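Local coordinates for cell surface protein (Putative S-layer protein) (Clostridioides difficile R20291, PDB 5NJL) that probably forms part of the cell wall surface layer of the bacterium and supports cell adhesion in vitro, at residues N109-K114 with A126-S131; L139-R144 with I164-N169; K80-I83 with E89-A92; A102-E107 with I155-G160. One frame throughout, in Å; residues are numbered along the deposited sequence.

Contact 1. Residues N109-K114 with A126-S131; sequences NSITEK and ADVKAS
Ile111 and Thr112, on helix 101-115, face Val128 and Ala130, on strand 126-133, across two nearly antiparallel backbones whose short axes approach to 7.4 Å with 159° between their directions. The backbones come nearest at Thr112 and Ala130, whose CA atoms are 6.0 Å apart. Ile111 carries the apolar part of the contact through its short branch. Its first torsion (chi1 -68°) sets CG1 beside the backbone N and turns CG2 to the far side from that N, so that CG2 is the methyl presented to the strand. There Ile111 CG2 meets two residues of one strand face: Val128 CG1 at 3.6 Å and Ala130 CB at 3.7 Å. The side chains of Ile111 and Val128 cross at about a right angle, whereas the single methyl of Ala130 sits against the branch point of the isoleucine, with Ala130 CB 3.8 Å from Ile111 CB. Thr112 stands at the more exposed border. Thr112 OG1 comes within 3.4 Å of Ala130 O, but the geometry is unsuitable for a hydrogen bond; this hydroxyl bonds instead to the carbonyl of Ala108 in its own helix. Tyr123, Leu166 and Ile141 also touch Ile111, continuing the apolar layer around it. The example illustrates a helix packed on a sheet through small and beta-branched side chains: the attraction is dispersive and hydrophobic, and the one hydroxyl at the border has its hydrogen bond within the helix, so helix and strand are held here by fit of methyl groups and not by polar pairing.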
loop_
_atom_site.group_PDB
_atom_site.type_symbol
_atom_site.label_atom_id
_atom_site.label_comp_id
_atom_site.label_asym_id
_atom_site.label_seq_id
_atom_site.Cartn_x
_atom_site.Cartn_y
_atom_site.Cartn_z
ATOM N N ASN A 109 -21.184 13.570 15.734
ATOM C CA ASN A 109 -21.570 13.022 17.042
ATOM C C ASN A 109 -20.569 13.346 18.116
ATOM O O ASN A 109 -20.950 13.745 19.220
ATOM C CB ASN A 109 -21.777 11.515 16.976
ATOM C CG ASN A 109 -22.995 11.128 16.172
ATOM O OD1 ASN A 109 -23.971 11.874 16.094
ATOM N ND2 ASN A 109 -22.955 9.936 15.589
ATOM N N SER A 110 -19.283 13.206 17.807
ATOM C CA SER A 110 -18.240 13.510 18.775
ATOM C C SER A 110 -18.224 14.983 19.195
ATOM O O SER A 110 -18.136 15.310 20.390
ATOM C CB SER A 110 -16.869 13.130 18.211
ATOM O OG SER A 110 -15.854 13.622 19.063
ATOM N N ILE A 111 -18.290 15.879 18.211
ATOM C CA ILE A 111 -18.321 17.316 18.506
ATOM C C ILE A 111 -19.561 17.693 19.343
ATOM O O ILE A 111 -19.452 18.443 20.331
ATOM C CB ILE A 111 -18.258 18.165 17.220
ATOM C CG1 ILE A 111 -16.874 18.002 16.561
ATOM C CG2 ILE A 111 -18.500 19.640 17.554
ATOM C CD1 ILE A 111 -16.795 18.555 15.142
ATOM N N THR A 112 -20.710 17.159 18.960
ATOM C CA THR A 112 -21.973 17.441 19.661
ATOM C C THR A 112 -21.840 17.009 21.141
ATOM O O THR A 112 -22.191 17.759 22.053
ATOM C CB THR A 112 -23.133 16.734 18.946
ATOM O OG1 THR A 112 -23.237 17.239 17.617
ATOM C CG2 THR A 112 -24.467 16.917 19.656
ATOM N N GLU A 113 -21.248 15.835 21.367
ATOM C CA GLU A 113 -21.010 15.345 22.729
ATOM C C GLU A 113 -19.975 16.198 23.457
ATOM O O GLU A 113 -20.214 16.626 24.574
ATOM C CB GLU A 113 -20.614 13.862 22.709
ATOM C CG GLU A 113 -20.443 13.218 24.088
ATOM C CD GLU A 113 -21.741 13.067 24.884
ATOM O OE1 GLU A 113 -21.644 12.781 26.102
ATOM O OE2 GLU A 113 -22.855 13.222 24.318
ATOM N N LYS A 114 -18.841 16.473 22.825
ATOM C CA LYS A 114 -17.827 17.330 23.428
ATOM C C LYS A 114 -18.340 18.727 23.799
ATOM O O LYS A 114 -17.920 19.262 24.817
ATOM C CB LYS A 114 -16.597 17.489 22.525
ATOM C CG LYS A 114 -15.614 16.338 22.560
ATOM C CD LYS A 114 -14.581 16.540 21.460
ATOM C CE LYS A 114 -13.293 15.766 21.686
ATOM N NZ LYS A 114 -13.468 14.314 21.460
ATOM N N ALA A 126 -17.411 29.843 22.406
ATOM C CA ALA A 126 -18.465 29.736 21.388
ATOM C C ALA A 126 -19.433 28.603 21.653
ATOM O O ALA A 126 -19.023 27.550 22.172
ATOM C CB ALA A 126 -17.829 29.581 20.007
ATOM N N ASP A 127 -20.707 28.817 21.293
ATOM C CA ASP A 127 -21.716 27.763 21.228
ATOM C C ASP A 127 -21.435 27.009 19.927
ATOM O O ASP A 127 -21.144 27.635 18.913
ATOM C CB ASP A 127 -23.150 28.296 21.095
ATOM C CG ASP A 127 -23.528 29.306 22.137
ATOM O OD1 ASP A 127 -23.197 29.095 23.340
ATOM O OD2 ASP A 127 -24.193 30.300 21.726
ATOM N N VAL A 128 -21.564 25.689 19.944
ATOM C CA VAL A 128 -21.149 24.857 18.799
ATOM C C VAL A 128 -22.288 23.967 18.411
ATOM O O VAL A 128 -22.907 23.319 19.277
ATOM C CB VAL A 128 -19.918 23.971 19.139
ATOM C CG1 VAL A 128 -19.522 23.111 17.940
ATOM C CG2 VAL A 128 -18.746 24.834 19.547
ATOM N N LYS A 129 -22.570 23.918 17.115
ATOM C CA LYS A 129 -23.400 22.893 16.542
ATOM C C LYS A 129 -22.629 22.169 15.476
ATOM O O LYS A 129 -21.857 22.779 14.732
ATOM C CB LYS A 129 -24.638 23.486 15.891
ATOM C CG LYS A 129 -25.531 24.272 16.811
ATOM C CD LYS A 129 -26.421 23.385 17.615
ATOM C CE LYS A 129 -27.556 24.197 18.201
ATOM N NZ LYS A 129 -28.261 23.304 19.128
ATOM N N ALA A 130 -22.836 20.861 15.372
ATOM C CA ALA A 130 -22.166 20.118 14.327
ATOM C C ALA A 130 -23.159 19.179 13.726
ATOM O O ALA A 130 -23.800 18.408 14.457
ATOM C CB ALA A 130 -20.978 19.359 14.884
ATOM N N SER A 131 -23.271 19.213 12.411
ATOM C CA SER A 131 -24.313 18.494 11.687
ATOM C C SER A 131 -23.694 17.648 10.586
ATOM O O SER A 131 -22.825 18.126 9.873
ATOM C CB SER A 131 -25.307 19.477 11.053
ATOM O OG SER A 131 -25.878 20.402 11.978
#

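Contact 2. Residues L139-R144 with I164-N169; sequences LVITLR and IDLTAN
An irregular segment that follows the three-stranded antiparallel sheet folds back over the sheet's central strand, where Ile164 and Leu166 meet Ile141. The two isoleucines reach toward each other tip to tip, their CD1 atoms 3.8 Å apart, and the same Ile141 CD1 lies 4.1 Å from Ile164 CG1. The two side chains are bent differently. In Ile164 the chain starts between the backbone N and the carbonyl carbon (chi1 48°) and kinks again at its second torsion, while that of Ile141 is extended from CA through CG1 to CD1 and so projects from the strand toward the segment. The other branch of Ile141, CG2, approaches Leu166 CD1 at 4.3 Å, a looser touch that is less certain because Leu166 has two deposited conformers. Leu166 is itself part of a type I beta turn from Asp165 to Ala168, closed by a bond from Ala168 N to Asp165 O of 3.2 Å. An Asx turn is superimposed on it: Asp165 OD1 accepts from Thr167 N at 3.0 Å, met from well above the carboxylate plane. Thr167 OG1 donates to the same Asp165 OD1 at 2.6 Å, on its syn side and from the same face of the group. Two donors from one residue thus grip one carboxylate oxygen and probably limit the rotation of the aspartate. Leu193 packs against both Ile141 and Leu166, while Ile164 N bonds to the hydroxyl of Tyr98.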
loop_
_atom_site.group_PDB
_atom_site.type_symbol
_atom_site.label_atom_id
_atom_site.label_comp_id
_atom_site.label_asym_id
_atom_site.label_seq_id
_atom_site.Cartn_x
_atom_site.Cartn_y
_atom_site.Cartn_z
ATOM N N LEU A 139 -19.814 17.513 6.729
ATOM C CA LEU A 139 -19.892 17.884 8.149
ATOM C C LEU A 139 -19.961 19.421 8.167
ATOM O O LEU A 139 -19.107 20.079 7.574
ATOM C CB LEU A 139 -18.656 17.397 8.876
ATOM C CG LEU A 139 -18.348 17.887 10.272
ATOM C CD1 LEU A 139 -19.424 17.431 11.232
ATOM C CD2 LEU A 139 -16.999 17.415 10.737
ATOM N N VAL A 140 -20.986 19.969 8.806
ATOM C CA VAL A 140 -21.186 21.417 8.863
ATOM C C VAL A 140 -21.079 21.834 10.323
ATOM O O VAL A 140 -21.897 21.429 11.173
ATOM C CB VAL A 140 -22.542 21.788 8.270
ATOM C CG1 VAL A 140 -22.781 23.287 8.285
ATOM C CG2 VAL A 140 -22.687 21.207 6.859
ATOM N N ILE A 141 -20.082 22.658 10.606
ATOM C CA ILE A 141 -19.832 23.162 11.937
ATOM C C ILE A 141 -20.272 24.616 12.015
ATOM O O ILE A 141 -19.833 25.457 11.213
ATOM C CB ILE A 141 -18.368 22.984 12.275
ATOM C CG1 ILE A 141 -18.042 21.469 12.298
ATOM C CG2 ILE A 141 -18.036 23.589 13.634
ATOM C CD1 ILE A 141 -16.570 21.203 12.239
ATOM N N THR A 142 -21.136 24.931 12.985
ATOM C CA THR A 142 -21.672 26.292 13.111
ATOM C C THR A 142 -21.361 26.785 14.517
ATOM O O THR A 142 -21.715 26.140 15.510
ATOM C CB THR A 142 -23.161 26.314 12.787
ATOM O OG1 THR A 142 -23.323 26.146 11.376
ATOM C CG2 THR A 142 -23.827 27.602 13.211
ATOM N N LEU A 143 -20.723 27.952 14.575
ATOM C CA LEU A 143 -20.217 28.551 15.796
ATOM C C LEU A 143 -20.883 29.892 15.999
ATOM O O LEU A 143 -21.163 30.614 15.026
ATOM C CB LEU A 143 -18.710 28.777 15.690
ATOM C CG LEU A 143 -17.841 27.597 15.264
ATOM C CD1 LEU A 143 -16.398 28.026 15.063
ATOM C CD2 LEU A 143 -17.917 26.484 16.281
ATOM N N ARG A 144 -21.113 30.237 17.260
ATOM C CA ARG A 144 -21.552 31.571 17.625
ATOM C C ARG A 144 -20.848 31.994 18.894
ATOM O O ARG A 144 -20.740 31.190 19.817
ATOM C CB ARG A 144 -23.051 31.468 17.827
ATOM C CG ARG A 144 -23.814 32.702 18.135
ATOM C CD ARG A 144 -25.312 32.361 18.068
ATOM N NE ARG A 144 -25.710 31.528 19.206
ATOM C CZ ARG A 144 -26.955 31.318 19.603
ATOM N NH1 ARG A 144 -28.001 31.816 18.931
ATOM N NH2 ARG A 144 -27.151 30.570 20.690
ATOM N N ILE A 164 -10.489 17.769 11.929
ATOM C CA ILE A 164 -10.412 19.065 12.575
ATOM C C ILE A 164 -10.485 18.885 14.099
ATOM O O ILE A 164 -10.876 17.818 14.595
ATOM C CB ILE A 164 -11.396 20.118 11.972
ATOM C CG1 ILE A 164 -12.818 19.621 11.800
ATOM C CG2 ILE A 164 -10.944 20.561 10.598
ATOM C CD1 ILE A 164 -13.429 19.143 13.068
ATOM N N ASP A 165 -10.094 19.918 14.839
ATOM C CA ASP A 165 -10.071 19.870 16.300
ATOM C C ASP A 165 -10.440 21.260 16.799
ATOM O O ASP A 165 -9.676 22.199 16.615
ATOM C CB ASP A 165 -8.657 19.473 16.736
ATOM C CG ASP A 165 -8.477 19.363 18.249
ATOM O OD1 ASP A 165 -9.410 19.614 19.072
ATOM O OD2 ASP A 165 -7.326 19.022 18.614
ATOM N N LEU A 166 -11.612 21.372 17.419
ATOM C CA LEU A 166 -12.110 22.663 17.901
ATOM C C LEU A 166 -11.414 23.141 19.185
ATOM O O LEU A 166 -11.609 24.288 19.594
ATOM C CB LEU A 166 -13.624 22.610 18.098
ATOM C CG LEU A 166 -14.437 22.268 16.852
ATOM C CD1 LEU A 166 -15.921 22.214 17.167
ATOM C CD2 LEU A 166 -14.163 23.263 15.744
ATOM N N THR A 167 -10.597 22.276 19.821
ATOM C CA THR A 167 -9.722 22.708 20.907
ATOM C C THR A 167 -8.432 23.367 20.410
ATOM O O THR A 167 -7.778 24.060 21.180
ATOM C CB THR A 167 -9.350 21.562 21.887
ATOM O OG1 THR A 167 -8.464 20.645 21.246
ATOM C CG2 THR A 167 -10.575 20.835 22.341
ATOM N N ALA A 168 -8.063 23.162 19.144
ATOM C CA ALA A 168 -6.899 23.784 18.552
ATOM C C ALA A 168 -7.195 25.205 18.046
ATOM O O ALA A 168 -8.334 25.574 17.741
ATOM C CB ALA A 168 -6.358 22.931 17.408
ATOM N N ASN A 169 -6.133 25.974 17.909
ATOM C CA ASN A 169 -6.209 27.330 17.398
ATOM C C ASN A 169 -6.646 27.321 15.944
ATOM O O ASN A 169 -6.016 26.658 15.115
ATOM C CB ASN A 169 -4.834 28.004 17.490
ATOM C CG ASN A 169 -4.425 28.340 18.914
ATOM O OD1 ASN A 169 -5.114 28.041 19.869
ATOM N ND2 ASN A 169 -3.297 29.041 19.042
#

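Contact 3. Residues K80-I83 with E89-A92; sequences KGHI and EVVA. With SO4 (sulfate ion), chain C.
A small two-stranded antiparallel hairpin brings Ile83 opposite Val91 as a hydrogen-bonded pair, and next to it His82 lies beside Val90. Both backbone bonds of the pair are present: Ile83 N donates to Val91 O at 3.0 Å, and Val91 N to Ile83 O at 2.9 Å with an almost straight N-H...O angle of 174°. The carbonyl oxygen Val91 O also receives a CA-H...O contact from His82 CA at 3.2 Å. On the face that carries Ile83 and Val91 the two side chains cross at a slant, and their CG2 methyls meet at 3.9 Å. His82 and Val90 lie side by side, pointing the same way, and Val90 CG1 is 3.9 Å from both His82 CB and His82 CD2. The histidine's first torsion (chi1 68°) places CG between its backbone N and carbonyl carbon, which brings the ring alongside Val90, whose CG1 approaches it obliquely. A sulfate, probably from the crystallisation liquor, lies at the ring's edge: His82 NE2 donates to its O1 at 2.7 Å and weakly to O4. As ND1 bonds to Asp79 OD1, the ring is held at both nitrogens, an arrangement consistent with a positively charged imidazole. The hairpin follows strand 72-79 after a short loop; Tyr29 bonds to Gly81 O and Thr30 to Val90 N, while Ala92 pairs through its backbone with Ile201.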
loop_
_atom_site.group_PDB
_atom_site.type_symbol
_atom_site.label_atom_id
_atom_site.label_comp_id
_atom_site.label_asym_id
_atom_site.label_seq_id
_atom_site.Cartn_x
_atom_site.Cartn_y
_atom_site.Cartn_z
ATOM N N LYS A 80 6.878 3.293 3.244
ATOM C CA LYS A 80 6.764 3.466 4.685
ATOM C C LYS A 80 5.736 4.557 5.097
ATOM O O LYS A 80 5.543 4.787 6.287
ATOM C CB LYS A 80 8.111 3.784 5.330
ATOM C CG LYS A 80 9.149 2.665 5.233
ATOM C CD LYS A 80 10.550 3.124 5.651
ATOM C CE LYS A 80 10.786 3.197 7.148
ATOM N NZ LYS A 80 10.436 1.920 7.804
ATOM N N GLY A 81 5.120 5.218 4.116
ATOM C CA GLY A 81 4.060 6.194 4.354
ATOM C C GLY A 81 4.617 7.580 4.170
ATOM O O GLY A 81 5.474 8.005 4.948
ATOM N N HIS A 82 4.153 8.265 3.133
ATOM C CA HIS A 82 4.576 9.626 2.864
ATOM C C HIS A 82 3.474 10.467 2.249
ATOM O O HIS A 82 2.504 9.944 1.693
ATOM C CB HIS A 82 5.821 9.622 1.964
ATOM C CG HIS A 82 5.575 9.142 0.574
ATOM N ND1 HIS A 82 5.352 7.819 0.264
ATOM C CD2 HIS A 82 5.529 9.816 -0.599
ATOM C CE1 HIS A 82 5.173 7.706 -1.045
ATOM N NE2 HIS A 82 5.269 8.900 -1.586
ATOM N N ILE A 83 3.622 11.775 2.356
ATOM C CA ILE A 83 2.685 12.712 1.738
ATOM C C ILE A 83 3.424 14.012 1.542
ATOM O O ILE A 83 4.375 14.287 2.259
ATOM C CB ILE A 83 1.436 12.899 2.650
ATOM C CG1 ILE A 83 0.193 13.290 1.842
ATOM C CG2 ILE A 83 1.694 13.897 3.770
ATOM C CD1 ILE A 83 -1.087 13.281 2.673
ATOM N N GLU A 89 7.031 19.722 1.143
ATOM C CA GLU A 89 8.017 18.759 1.638
ATOM C C GLU A 89 7.354 17.413 1.691
ATOM O O GLU A 89 6.170 17.319 2.009
ATOM C CB GLU A 89 8.452 19.097 3.047
ATOM C CG GLU A 89 9.202 20.404 3.138
ATOM C CD GLU A 89 9.426 20.934 4.555
ATOM O OE1 GLU A 89 8.747 20.576 5.569
ATOM O OE2 GLU A 89 10.289 21.814 4.633
ATOM N N VAL A 90 8.126 16.372 1.411
ATOM C CA VAL A 90 7.670 15.001 1.550
ATOM C C VAL A 90 7.923 14.548 2.987
ATOM O O VAL A 90 9.079 14.443 3.427
ATOM C CB VAL A 90 8.350 14.088 0.512
ATOM C CG1 VAL A 90 7.879 12.644 0.671
ATOM C CG2 VAL A 90 8.078 14.598 -0.899
ATOM N N VAL A 91 6.843 14.236 3.706
ATOM C CA VAL A 91 6.907 13.933 5.127
ATOM C C VAL A 91 6.271 12.587 5.476
ATOM O O VAL A 91 5.502 12.029 4.692
ATOM C CB VAL A 91 6.282 15.064 5.972
ATOM C CG1 VAL A 91 6.971 16.387 5.647
ATOM C CG2 VAL A 91 4.785 15.182 5.737
ATOM N N ALA A 92 6.616 12.099 6.663
ATOM C CA ALA A 92 6.248 10.764 7.141
ATOM C C ALA A 92 4.982 10.732 7.986
ATOM O O ALA A 92 4.425 9.662 8.262
ATOM C CB ALA A 92 7.395 10.201 7.979
HETATM S S SO4 C . 4.513 9.532 -5.030
HETATM O O1 SO4 C . 5.514 10.019 -4.063
HETATM O O2 SO4 C . 5.197 8.922 -6.196
HETATM O O3 SO4 C . 3.684 10.674 -5.491
HETATM O O4 SO4 C . 3.659 8.523 -4.349
#

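Contact 4. Residues A102-E107 with I155-G160; sequences ADLSAE and IEIGIG
Leu104 and Ile159 begin with similar first torsions (chi1 -62° and -66°), each setting its gamma carbon CG or CG1 beside its own backbone N, and in both the next torsion is near 180°, so the chains extend straight from their backbones. For Leu104 the extension carries CD1 to the far end of the side chain, where Leu104 CD1 meets Ile159 CG1 at 3.8 Å; the two side chains cross at about a right angle. Leu104 CD1 also lies 4.0 Å from Ile159 N. The second methyl is directed to the backbone itself, Leu104 CD2 resting 4.0 Å from both Gly158 C and Ile157 O. Toward the neighbouring side chain the approach is less close, Leu104 CD2 being 4.4 Å from Ile157 CG2, while the end of that side chain leads away. A single leucine fork therefore spans three consecutive residues, one methyl on the side chain of Ile159 and the other on the backbone of Ile157 and Gly158. The helix is 101-115 and the strand 152-158, an outermost strand of the three-stranded sheet within this chain. Leu139 on the central strand touches both Leu104 and Ile157, as does Tyr98, and Tyr132 adds to the packing on Leu104. Gly158 N bonds to Asp161 OD2. In chemical terms, a buried leucine docks on an isoleucine and on strand backbone: the contact rests on dispersion and the fit of the two leucine methyls against side chain and backbone, without polar pairing between the segments.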
loop_
_atom_site.group_PDB
_atom_site.type_symbol
_atom_site.label_atom_id
_atom_site.label_comp_id
_atom_site.label_asym_id
_atom_site.label_seq_id
_atom_site.Cartn_x
_atom_site.Cartn_y
_atom_site.Cartn_z
ATOM N N ALA A 102 -19.273 7.725 7.012
ATOM C CA ALA A 102 -19.294 7.323 8.432
ATOM C C ALA A 102 -18.319 8.108 9.319
ATOM O O ALA A 102 -18.617 8.376 10.483
ATOM C CB ALA A 102 -19.037 5.821 8.580
ATOM N N ASP A 103 -17.153 8.449 8.786
ATOM C CA ASP A 103 -16.202 9.285 9.494
ATOM C C ASP A 103 -16.765 10.700 9.763
ATOM O O ASP A 103 -16.551 11.257 10.839
ATOM C CB ASP A 103 -14.902 9.444 8.684
ATOM C CG ASP A 103 -14.048 8.175 8.635
ATOM O OD1 ASP A 103 -14.243 7.261 9.467
ATOM O OD2 ASP A 103 -13.142 8.131 7.770
ATOM N N LEU A 104 -17.450 11.275 8.786
ATOM C CA LEU A 104 -18.064 12.603 8.960
ATOM C C LEU A 104 -19.195 12.544 9.998
ATOM O O LEU A 104 -19.292 13.390 10.876
ATOM C CB LEU A 104 -18.594 13.153 7.656
ATOM C CG LEU A 104 -17.543 13.389 6.578
ATOM C CD1 LEU A 104 -18.227 13.703 5.274
ATOM C CD2 LEU A 104 -16.582 14.497 6.943
ATOM N N SER A 105 -20.017 11.505 9.903
ATOM C CA SER A 105 -21.093 11.288 10.824
ATOM C C SER A 105 -20.606 11.094 12.247
ATOM O O SER A 105 -21.166 11.691 13.171
ATOM C CB SER A 105 -21.895 10.058 10.371
ATOM O OG SER A 105 -23.026 9.953 11.176
ATOM N N ALA A 106 -19.557 10.279 12.437
ATOM C CA ALA A 106 -18.921 10.102 13.756
ATOM C C ALA A 106 -18.380 11.394 14.345
ATOM O O ALA A 106 -18.492 11.634 15.550
ATOM C CB ALA A 106 -17.779 9.083 13.684
ATOM N N GLU A 107 -17.779 12.227 13.504
ATOM C CA GLU A 107 -17.238 13.491 13.973
ATOM C C GLU A 107 -18.340 14.437 14.472
ATOM O O GLU A 107 -18.171 15.078 15.509
ATOM C CB GLU A 107 -16.452 14.175 12.845
ATOM C CG GLU A 107 -15.666 15.393 13.289
ATOM C CD GLU A 107 -14.491 15.054 14.187
ATOM O OE1 GLU A 107 -13.376 14.797 13.672
ATOM O OE2 GLU A 107 -14.678 15.076 15.405
ATOM N N ILE A 155 -18.585 26.427 8.893
ATOM C CA ILE A 155 -17.463 25.798 8.187
ATOM C C ILE A 155 -17.955 24.454 7.669
ATOM O O ILE A 155 -18.570 23.691 8.436
ATOM C CB ILE A 155 -16.281 25.539 9.158
ATOM C CG1 ILE A 155 -15.761 26.842 9.787
ATOM C CG2 ILE A 155 -15.139 24.782 8.491
ATOM C CD1 ILE A 155 -15.053 27.753 8.824
ATOM N N GLU A 156 -17.663 24.166 6.393
ATOM C CA GLU A 156 -18.036 22.896 5.750
ATOM C C GLU A 156 -16.793 22.009 5.594
ATOM O O GLU A 156 -15.749 22.461 5.095
ATOM C CB GLU A 156 -18.721 23.133 4.395
ATOM C CG GLU A 156 -18.966 21.873 3.560
ATOM C CD GLU A 156 -19.551 22.175 2.185
ATOM O OE1 GLU A 156 -20.655 22.760 2.146
ATOM O OE2 GLU A 156 -18.903 21.829 1.159
ATOM N N ILE A 157 -16.919 20.756 6.029
ATOM C CA ILE A 157 -15.832 19.770 6.035
ATOM C C ILE A 157 -16.344 18.575 5.223
ATOM O O ILE A 157 -17.482 18.121 5.415
ATOM C CB ILE A 157 -15.472 19.338 7.476
ATOM C CG1 ILE A 157 -15.076 20.533 8.369
ATOM C CG2 ILE A 157 -14.359 18.297 7.489
ATOM C CD1 ILE A 157 -13.785 21.213 7.996
ATOM N N GLY A 158 -15.516 18.079 4.305
ATOM C CA GLY A 158 -15.901 16.967 3.438
ATOM C C GLY A 158 -14.972 15.766 3.480
ATOM O O GLY A 158 -13.938 15.765 4.145
ATOM N N ILE A 159 -15.351 14.749 2.722
ATOM C CA ILE A 159 -14.532 13.562 2.567
ATOM C C ILE A 159 -13.230 14.025 1.935
ATOM O O ILE A 159 -13.226 14.840 1.006
ATOM C CB ILE A 159 -15.226 12.485 1.699
ATOM C CG1 ILE A 159 -16.471 11.943 2.426
ATOM C CG2 ILE A 159 -14.265 11.319 1.425
ATOM C CD1 ILE A 159 -17.395 11.112 1.570
ATOM N N GLY A 160 -12.125 13.560 2.489
ATOM C CA GLY A 160 -10.809 13.891 1.985
ATOM C C GLY A 160 -10.161 15.038 2.708
ATOM O O GLY A 160 -8.982 15.267 2.535
#

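Contacts 1, 2 and 4 build one domain around the same three-stranded sheet. Helix 101-115 supplies contacts 1 and 4, whose centres are about 13 Å apart, and contact 1 is nested inside the loop that contact 4 closes. Contact 2, with its centre about 8 Å from that of contact 1, shares a methyl layer with it: Ile111 CG2 lies 3.7 Å from Leu166 CD1, in one of the two conformers of that leucine. Sheet bonding joins contact 2 to contact 4, with Leu139 N probably bonded to Ile157 O at 2.7 Å. Contact 3, with its sulfate, stands apart, touching none of the others; its nearest atoms are about 8 Å from contact 4.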